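Local coordinates for protein transaminase (Bacillus megaterium, PDB 5G0A) that transfers amino groups between amines and carbonyl compounds with S selectivity, using pyridoxal-5'-phosphate as its cofactor, at residues B[66-69]-B[70-73]; B[84-87]-B[88-91]; B[97-101]-B[102-106]; B[279-282]-B[283-287]. All blocks are in the same frame, centred on the assembly; numbering follows the deposited sequence. Where two conformers were deposited one is given.

The four contacts are short-range examples of one theme: how a chain begins a helix, turns within a loop or leaves a helix inside a class-III aminotransferase. In chain order, contact 1 opens helix 69-78, contact 2 is the turn in the loop that follows, contact 3 is the C-terminal end of helix 92-105, and contact 4 lies in the loop between strands 265-269 and 293-296 of the seven-stranded sheet. Contacts 1, 2 and 3 each touch the second subunit; their centres lie 19 to 24 Å apart. Contacts 3 and 4, about 16 Å apart between centres, meet directly, L106 packing on F282, Y284 and Q285, and I105 on W281, so a helix end is joined to a loop distant in sequence.

Contact 1: B[66-69]-B[70-73]; sequences QKNQ and KVNA. Unlike the reference sequence in segment 66-69: Q69 (reference Pro).
N68 caps the start of helix 69-78 and is a textbook N-cap: its OD1 accepts the backbone N-H of V71 at 2.8 Å from V71 N, with the donor in the plane of the side-chain amide carbonyl. The torsion behind this is chi1 of 175°, which sets CG opposite the N68 backbone nitrogen and sends the amide over the first turn. V71 CG2 packs 3.6 Å from N68 OD1. The main chain of N68 is used as well, since N72 N donates to N68 O to begin the regular helical pattern, and A73 N to Q69 O repeats it.

N72 can be followed outward from its backbone. N72 CB rests 3.5 Å from N68 O, N72 CG passes the same oxygen at 3.6 Å, and N72 OD1 lies 3.7 Å from N68 O. ND2 then reaches back to the aliphatic part of K67, whose side chain crosses it at about a right angle. Both L79 O and Y82 O of the second subunit accept hydrogen bonds from ND2, while the K67 ammonium goes to T39 O. Where the N72 and K67 side chains meet, N72 ND2 sits 3.6 Å from K67 CG.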
# COMPACT_ATOMS: atom_id res chain seq x y z
N GLN B 66 30.15 30.28 -5.41
CA GLN B 66 29.10 31.17 -4.94
C GLN B 66 29.12 32.47 -5.69
O GLN B 66 30.18 33.09 -5.83
CB GLN B 66 29.33 31.49 -3.46
CG GLN B 66 29.09 30.32 -2.50
CD GLN B 66 27.63 30.17 -2.12
OE1 GLN B 66 26.77 30.95 -2.55
NE2 GLN B 66 27.36 29.17 -1.28
N LYS B 67 27.94 32.91 -6.12
CA LYS B 67 27.77 34.28 -6.68
C LYS B 67 28.73 34.54 -7.83
O LYS B 67 29.49 35.53 -7.87
CB LYS B 67 27.89 35.34 -5.56
CG LYS B 67 27.28 36.70 -5.90
CD LYS B 67 27.45 37.70 -4.77
CE LYS B 67 28.87 38.26 -4.69
NZ LYS B 67 29.19 38.66 -3.27
N ASN B 68 28.71 33.62 -8.79
CA ASN B 68 29.46 33.80 -10.01
C ASN B 68 28.88 34.98 -10.79
O ASN B 68 27.68 35.02 -11.09
CB ASN B 68 29.41 32.52 -10.85
CG ASN B 68 30.06 32.70 -12.20
OD1 ASN B 68 29.44 33.18 -13.14
ND2 ASN B 68 31.31 32.26 -12.32
N GLN B 69 29.74 35.93 -11.12
CA GLN B 69 29.30 37.16 -11.77
C GLN B 69 28.69 36.94 -13.14
O GLN B 69 27.72 37.63 -13.48
CB GLN B 69 30.46 38.16 -11.84
CG GLN B 69 30.92 38.54 -10.44
CD GLN B 69 29.77 39.06 -9.59
OE1 GLN B 69 29.40 38.45 -8.58
NE2 GLN B 69 29.17 40.17 -10.02
N LYS B 70 29.22 36.00 -13.91
CA LYS B 70 28.68 35.76 -15.24
C LYS B 70 27.26 35.15 -15.17
O LYS B 70 26.38 35.51 -15.97
CB LYS B 70 29.62 34.86 -16.05
CG LYS B 70 30.97 35.48 -16.38
CD LYS B 70 31.81 34.51 -17.21
CE LYS B 70 33.06 35.16 -17.77
NZ LYS B 70 34.09 34.11 -18.02
N VAL B 71 27.07 34.21 -14.25
CA VAL B 71 25.73 33.62 -14.06
C VAL B 71 24.75 34.67 -13.58
O VAL B 71 23.66 34.80 -14.13
CB VAL B 71 25.75 32.42 -13.10
CG1 VAL B 71 24.33 31.97 -12.77
CG2 VAL B 71 26.51 31.27 -13.76
N ASN B 72 25.14 35.44 -12.59
CA ASN B 72 24.23 36.44 -12.06
C ASN B 72 23.89 37.53 -13.09
O ASN B 72 22.73 37.96 -13.17
CB ASN B 72 24.75 36.98 -10.72
CG ASN B 72 24.53 35.99 -9.58
OD1 ASN B 72 24.25 34.80 -9.82
ND2 ASN B 72 24.63 36.47 -8.35
N ALA B 73 24.88 37.94 -13.89
CA ALA B 73 24.60 38.86 -15.01
C ALA B 73 23.60 38.25 -15.99
O ALA B 73 22.69 38.94 -16.49
CB ALA B 73 25.88 39.28 -15.72

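Contact 2: B[84-87]-B[88-91]. Unlike the reference sequence in segment 88-91: A90 (reference Ser).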
# COMPACT_ATOMS: atom_id res chain seq x y z
N PHE B 84 7.14 35.03 -16.54
CA PHE B 84 6.97 33.60 -16.35
C PHE B 84 6.07 33.02 -17.44
O PHE B 84 5.01 33.58 -17.72
CB PHE B 84 6.31 33.34 -14.98
CG PHE B 84 5.86 31.90 -14.83
CD1 PHE B 84 6.81 30.90 -14.68
CD2 PHE B 84 4.51 31.56 -14.92
CE1 PHE B 84 6.43 29.56 -14.60
CE2 PHE B 84 4.11 30.21 -14.84
CZ PHE B 84 5.09 29.22 -14.68
N VAL B 85 6.50 31.91 -18.03
CA VAL B 85 5.58 31.08 -18.83
C VAL B 85 5.73 29.64 -18.38
O VAL B 85 6.83 29.23 -17.96
CB VAL B 85 5.79 31.19 -20.37
CG1 VAL B 85 5.44 32.60 -20.86
CG2 VAL B 85 7.19 30.75 -20.78
N TRP B 86 4.64 28.87 -18.47
CA TRP B 86 4.71 27.47 -18.09
C TRP B 86 5.08 26.60 -19.27
O TRP B 86 5.30 27.10 -20.39
CB TRP B 86 3.45 26.99 -17.38
CG TRP B 86 2.18 26.79 -18.18
CD1 TRP B 86 1.34 27.76 -18.66
CD2 TRP B 86 1.59 25.54 -18.53
NE1 TRP B 86 0.25 27.20 -19.27
CE2 TRP B 86 0.39 25.83 -19.22
CE3 TRP B 86 1.96 24.19 -18.33
CZ2 TRP B 86 -0.46 24.83 -19.71
CZ3 TRP B 86 1.12 23.18 -18.84
CH2 TRP B 86 -0.08 23.52 -19.53
N ASP B 87 5.15 25.30 -19.03
CA ASP B 87 5.90 24.39 -19.90
C ASP B 87 5.27 24.20 -21.27
O ASP B 87 5.92 23.68 -22.18
CB ASP B 87 6.05 23.02 -19.20
CG ASP B 87 7.15 22.15 -19.80
OD1 ASP B 87 8.27 22.67 -20.06
OD2 ASP B 87 6.86 20.95 -19.98
N THR B 88 4.01 24.61 -21.41
CA THR B 88 3.25 24.52 -22.69
C THR B 88 3.79 25.55 -23.70
O THR B 88 3.57 25.43 -24.92
CB THR B 88 1.72 24.73 -22.47
OG1 THR B 88 1.00 24.23 -23.60
CG2 THR B 88 1.37 26.22 -22.32
N TYR B 89 4.48 26.56 -23.17
CA TYR B 89 5.08 27.61 -24.01
C TYR B 89 6.57 27.33 -24.22
O TYR B 89 7.22 26.72 -23.37
CB TYR B 89 4.87 28.99 -23.38
CG TYR B 89 3.41 29.44 -23.39
CD1 TYR B 89 2.80 29.84 -24.58
CD2 TYR B 89 2.64 29.43 -22.22
CE1 TYR B 89 1.47 30.23 -24.61
CE2 TYR B 89 1.31 29.83 -22.22
CZ TYR B 89 0.72 30.23 -23.43
OH TYR B 89 -0.61 30.61 -23.44
N ALA B 90 7.12 27.77 -25.35
CA ALA B 90 8.55 27.59 -25.59
C ALA B 90 9.34 28.88 -25.37
O ALA B 90 8.87 29.97 -25.70
CB ALA B 90 8.80 27.07 -27.01
N THR B 91 10.53 28.73 -24.80
CA THR B 91 11.50 29.82 -24.67
C THR B 91 12.85 29.39 -25.20
O THR B 91 13.15 28.20 -25.32
CB THR B 91 11.66 30.32 -23.21
OG1 THR B 91 12.33 29.32 -22.42
CG2 THR B 91 10.30 30.68 -22.59
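W86 and T88 make the tight part of this contact, a type I beta turn from W86 to Y89 closed by the bond from Y89 N to W86 O (2.9 Å). T88 lies over one face of the indole. T88 CB stands 3.6 Å from the centroid of the six-membered ring of W86, 14° off its normal, a CH-pi contact, while the methyl T88 CG2 is 3.3 Å from W86 CE2. The indole can come round to T88 because chi1 of W86 is 72°, placing CG between the backbone nitrogen and the carbonyl carbon.

Y89 adds a second ring to the cluster. It turns an edge toward the face of the five-membered ring of W86 in an offset edge-to-face pair, planes at 89° and centroids 5.7 Å apart. The T88 methyl also lies over a face of the tyrosine, near the rim, and so fills the corner between the two aromatics. Behind the turn, V85 CB meets Y89 CB at 3.8 Å and V85 CG2 meets T91 CG2 at 3.6 Å.

The partly exposed side, at T88 OG1, is looser: this hydroxyl is hydrogen-bonded to a pentaethylene glycol, probably from the crystallisation liquor, and a pentaethylene glycol also lies close to Y89. D87, by contrast, is held by salt bridges to K94 and R116.

The turn lies in the loop that links helices 69-78 and 92-105: T91 caps the latter through K94 N, R116 ties D87 to strand 112-118, and Q58 and Q66 of the second subunit bond to W86 N and F84 N.

Contact 3: B[97-101]-B[102-106]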
# COMPACT_ATOMS: atom_id res chain seq x y z
N ALA B 97 18.96 25.01 -22.85
CA ALA B 97 19.50 24.24 -21.74
C ALA B 97 19.51 22.73 -22.08
O ALA B 97 20.47 22.03 -21.76
CB ALA B 97 18.71 24.48 -20.44
N ALA B 98 18.44 22.26 -22.70
CA ALA B 98 18.34 20.84 -23.07
C ALA B 98 19.36 20.50 -24.17
O ALA B 98 20.01 19.44 -24.12
CB ALA B 98 16.92 20.50 -23.50
N LYS B 99 19.49 21.41 -25.14
CA LYS B 99 20.48 21.25 -26.24
C LYS B 99 21.92 21.17 -25.68
O LYS B 99 22.72 20.33 -26.11
CB LYS B 99 20.33 22.37 -27.29
CG LYS B 99 21.36 22.30 -28.44
CD LYS B 99 22.62 23.05 -28.08
CE LYS B 99 23.62 23.11 -29.24
NZ LYS B 99 24.71 24.08 -28.95
N ILE B 100 22.24 22.03 -24.72
CA ILE B 100 23.56 22.01 -24.10
C ILE B 100 23.83 20.66 -23.47
O ILE B 100 24.90 20.08 -23.67
CB ILE B 100 23.73 23.12 -23.06
CG1 ILE B 100 23.67 24.48 -23.78
CG2 ILE B 100 25.05 22.96 -22.31
CD1 ILE B 100 23.56 25.65 -22.82
N ILE B 101 22.87 20.15 -22.70
CA ILE B 101 23.09 18.88 -22.02
C ILE B 101 23.26 17.75 -23.03
O ILE B 101 24.21 16.96 -22.91
CB ILE B 101 21.96 18.55 -21.02
CG1 ILE B 101 22.02 19.53 -19.84
CG2 ILE B 101 22.08 17.10 -20.51
CD1 ILE B 101 20.76 19.50 -18.99
N ILE B 102 22.41 17.70 -24.05
CA ILE B 102 22.39 16.55 -24.96
C ILE B 102 23.49 16.62 -26.03
O ILE B 102 24.14 15.59 -26.32
CB ILE B 102 20.96 16.35 -25.57
CG1 ILE B 102 20.00 15.89 -24.43
CG2 ILE B 102 20.97 15.35 -26.74
CD1 ILE B 102 18.52 16.06 -24.75
N GLU B 103 23.73 17.81 -26.57
CA GLU B 103 24.63 17.96 -27.73
C GLU B 103 25.99 18.57 -27.44
O GLU B 103 26.91 18.40 -28.26
CB GLU B 103 23.94 18.76 -28.84
CG GLU B 103 22.68 18.12 -29.38
CD GLU B 103 22.89 16.72 -29.93
OE1 GLU B 103 23.98 16.15 -29.76
OE2 GLU B 103 21.94 16.17 -30.54
N ASP B 104 26.12 19.30 -26.32
CA ASP B 104 27.41 19.94 -25.95
C ASP B 104 28.15 19.28 -24.78
O ASP B 104 29.37 19.37 -24.66
CB ASP B 104 27.23 21.45 -25.71
CG ASP B 104 26.56 22.14 -26.89
OD1 ASP B 104 26.66 21.64 -28.04
OD2 ASP B 104 25.93 23.19 -26.66
N ILE B 105 27.40 18.63 -23.90
CA ILE B 105 27.98 17.90 -22.79
C ILE B 105 28.05 16.39 -23.07
O ILE B 105 29.11 15.76 -22.89
CB ILE B 105 27.18 18.21 -21.50
CG1 ILE B 105 27.36 19.71 -21.15
CG2 ILE B 105 27.60 17.28 -20.37
CD1 ILE B 105 26.69 20.19 -19.87
N LEU B 106 26.94 15.81 -23.52
CA LEU B 106 26.85 14.35 -23.73
C LEU B 106 26.86 13.94 -25.21
O LEU B 106 26.40 12.85 -25.59
CB LEU B 106 25.59 13.80 -23.04
CG LEU B 106 25.61 13.85 -21.51
CD1 LEU B 106 24.22 13.42 -21.00
CD2 LEU B 106 26.71 12.95 -20.91
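D104 presents its flat carboxylate to the ammonium of K99, which comes to OD2 on the syn lone pair, the one on the side of the other oxygen; K99 NZ to D104 OD2 is 2.7 Å, a salt bridge. The methylene behind the charge follows, K99 CE lying 3.6 Å from D104 OD1. The lysine bends at chi2 (-88°) to bring its end round to a residue five places further on.

The peptide of I100 is the other flat group of note. I100 O accepts two donors from different directions: I105 N at 2.9 Å lies nearly along the C=O axis, whereas D104 N at 3.0 Å sits above the carbonyl plane, 41° out of it. The earlier bonds, I102 N to A98 O and E103 N to K99 O, are ordinary alpha-helical ones. From I100 the pattern widens: I105 N to I100 O and L106 N to I101 O both span five residues, a pi-type turn at the C-terminal end of helix 92-105.

The side chains follow the same shift. I100 CG2 meets I105 CD1 at 4.0 Å, and I101 CG2 lies 4.3 Å from L106 CD1, while helix 335-350 packs against I100 and I101. In the conformer given, E103 OE2 bonds to Y20 OH of the second subunit.

Chemically, D104 lies near the C-terminal end of the helix, where the helix dipole would tend to disfavour a negative charge; the ammonium of K99, bound directly to the carboxylate, would be expected to offset that cost.

Contact 4: B[279-282]-B[283-287]; sequences GKWF and GYQHY
Q285 OE1 is held by two donors: F282 N, 2.9 Å from Q285 OE1, which approaches from above the amide plane (45° out of it), and a water 3.1 Å from the same oxygen. The same water accepts from W281 N at 2.8 Å, so it bridges the glutamine to the backbone one residue earlier. Q285 gets there with an extended chain, chi2 of 177° carrying the amide straight back over the turn. Its NE2 is taken by E109.

The reverse bond, Q285 N to F282 O at 3.0 Å, makes the pairing of the two residues reciprocal and opens the 3-10 segment 283-286. This short helical turn belongs to the loop leading from strand 265-269 to strand 293-296 of the central sheet. Its first two N-H groups, of G283 and Y284, are bound by the carboxylate of E270, the residue next to D269 of the pyridoxal-5'-phosphate pocket.

Ring and methylene contacts flank these bonds. F282 and Y284 run side by side, with F282 CB 3.6 Å from Y284 CE2, and the hydroxyl of Y284 bonds to E109 and W111. K280 stretches across the imidazole of H286 in a CH-pi contact: K280 CD is 3.8 Å from the ring centroid and 7° off its normal. H286 NE2 is hydrogen-bonded to T278 OG1, and the ring of Y384 stacks on the same histidine.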
# COMPACT_ATOMS: atom_id res chain seq x y z
N GLY B 279 34.83 15.11 -11.18
CA GLY B 279 35.95 15.27 -12.13
C GLY B 279 35.69 14.77 -13.54
O GLY B 279 36.60 14.72 -14.37
N LYS B 280 34.44 14.35 -13.79
CA LYS B 280 33.92 14.11 -15.13
C LYS B 280 32.56 14.81 -15.16
O LYS B 280 32.09 15.27 -14.11
CB LYS B 280 33.78 12.61 -15.42
CG LYS B 280 35.12 11.88 -15.52
CD LYS B 280 34.96 10.43 -15.97
CE LYS B 280 36.33 9.78 -16.17
NZ LYS B 280 36.98 10.23 -17.45
N TRP B 281 31.94 14.92 -16.34
CA TRP B 281 30.63 15.58 -16.41
C TRP B 281 29.63 14.90 -15.46
O TRP B 281 28.95 15.58 -14.68
CB TRP B 281 30.09 15.64 -17.82
CG TRP B 281 30.68 16.82 -18.57
CD1 TRP B 281 31.62 16.77 -19.55
CD2 TRP B 281 30.38 18.21 -18.36
NE1 TRP B 281 31.94 18.05 -19.98
CE2 TRP B 281 31.18 18.95 -19.29
CE3 TRP B 281 29.51 18.91 -17.51
CZ2 TRP B 281 31.14 20.34 -19.37
CZ3 TRP B 281 29.47 20.31 -17.59
CH2 TRP B 281 30.27 21.00 -18.51
N PHE B 282 29.60 13.57 -15.49
CA PHE B 282 28.69 12.81 -14.61
C PHE B 282 29.38 11.64 -13.93
O PHE B 282 30.32 11.06 -14.49
CB PHE B 282 27.49 12.31 -15.40
CG PHE B 282 26.61 13.40 -15.91
CD1 PHE B 282 25.72 14.03 -15.05
CD2 PHE B 282 26.69 13.83 -17.23
CE1 PHE B 282 24.89 15.06 -15.51
CE2 PHE B 282 25.88 14.85 -17.70
CZ PHE B 282 24.99 15.48 -16.84
N GLY B 283 28.91 11.31 -12.73
CA GLY B 283 29.49 10.23 -11.93
C GLY B 283 29.54 8.90 -12.66
O GLY B 283 30.54 8.18 -12.52
N TYR B 284 28.51 8.57 -13.42
CA TYR B 284 28.47 7.26 -14.11
C TYR B 284 29.60 7.12 -15.13
O TYR B 284 29.96 6.01 -15.51
CB TYR B 284 27.10 6.96 -14.79
CG TYR B 284 26.80 7.78 -16.03
CD1 TYR B 284 27.27 7.37 -17.29
CD2 TYR B 284 26.03 8.95 -15.95
CE1 TYR B 284 26.99 8.10 -18.43
CE2 TYR B 284 25.74 9.70 -17.09
CZ TYR B 284 26.25 9.27 -18.32
OH TYR B 284 25.97 9.99 -19.45
N GLN B 285 30.12 8.25 -15.60
CA GLN B 285 31.15 8.24 -16.66
C GLN B 285 32.49 7.66 -16.23
O GLN B 285 33.34 7.34 -17.08
CB GLN B 285 31.33 9.63 -17.27
CG GLN B 285 30.08 10.08 -18.00
CD GLN B 285 30.18 11.48 -18.57
OE1 GLN B 285 30.64 12.41 -17.90
NE2 GLN B 285 29.76 11.62 -19.81
N HIS B 286 32.69 7.54 -14.93
CA HIS B 286 33.86 6.80 -14.44
C HIS B 286 33.83 5.31 -14.75
O HIS B 286 34.87 4.65 -14.66
CB HIS B 286 34.04 6.99 -12.94
CG HIS B 286 34.42 8.39 -12.57
ND1 HIS B 286 35.72 8.84 -12.58
CD2 HIS B 286 33.65 9.45 -12.21
CE1 HIS B 286 35.74 10.12 -12.22
NE2 HIS B 286 34.50 10.51 -12.00
N TYR B 287 32.65 4.79 -15.13
CA TYR B 287 32.44 3.33 -15.18
C TYR B 287 32.24 2.70 -16.57
O TYR B 287 31.95 1.50 -16.67
CB TYR B 287 31.30 2.93 -14.20
CG TYR B 287 31.62 3.39 -12.81
CD1 TYR B 287 32.51 2.67 -12.02
CD2 TYR B 287 31.12 4.61 -12.31
CE1 TYR B 287 32.87 3.11 -10.76
CE2 TYR B 287 31.47 5.05 -11.05
CZ TYR B 287 32.34 4.30 -10.29
OH TYR B 287 32.70 4.72 -9.05
O HOH W 1 33.29 13.93 -18.57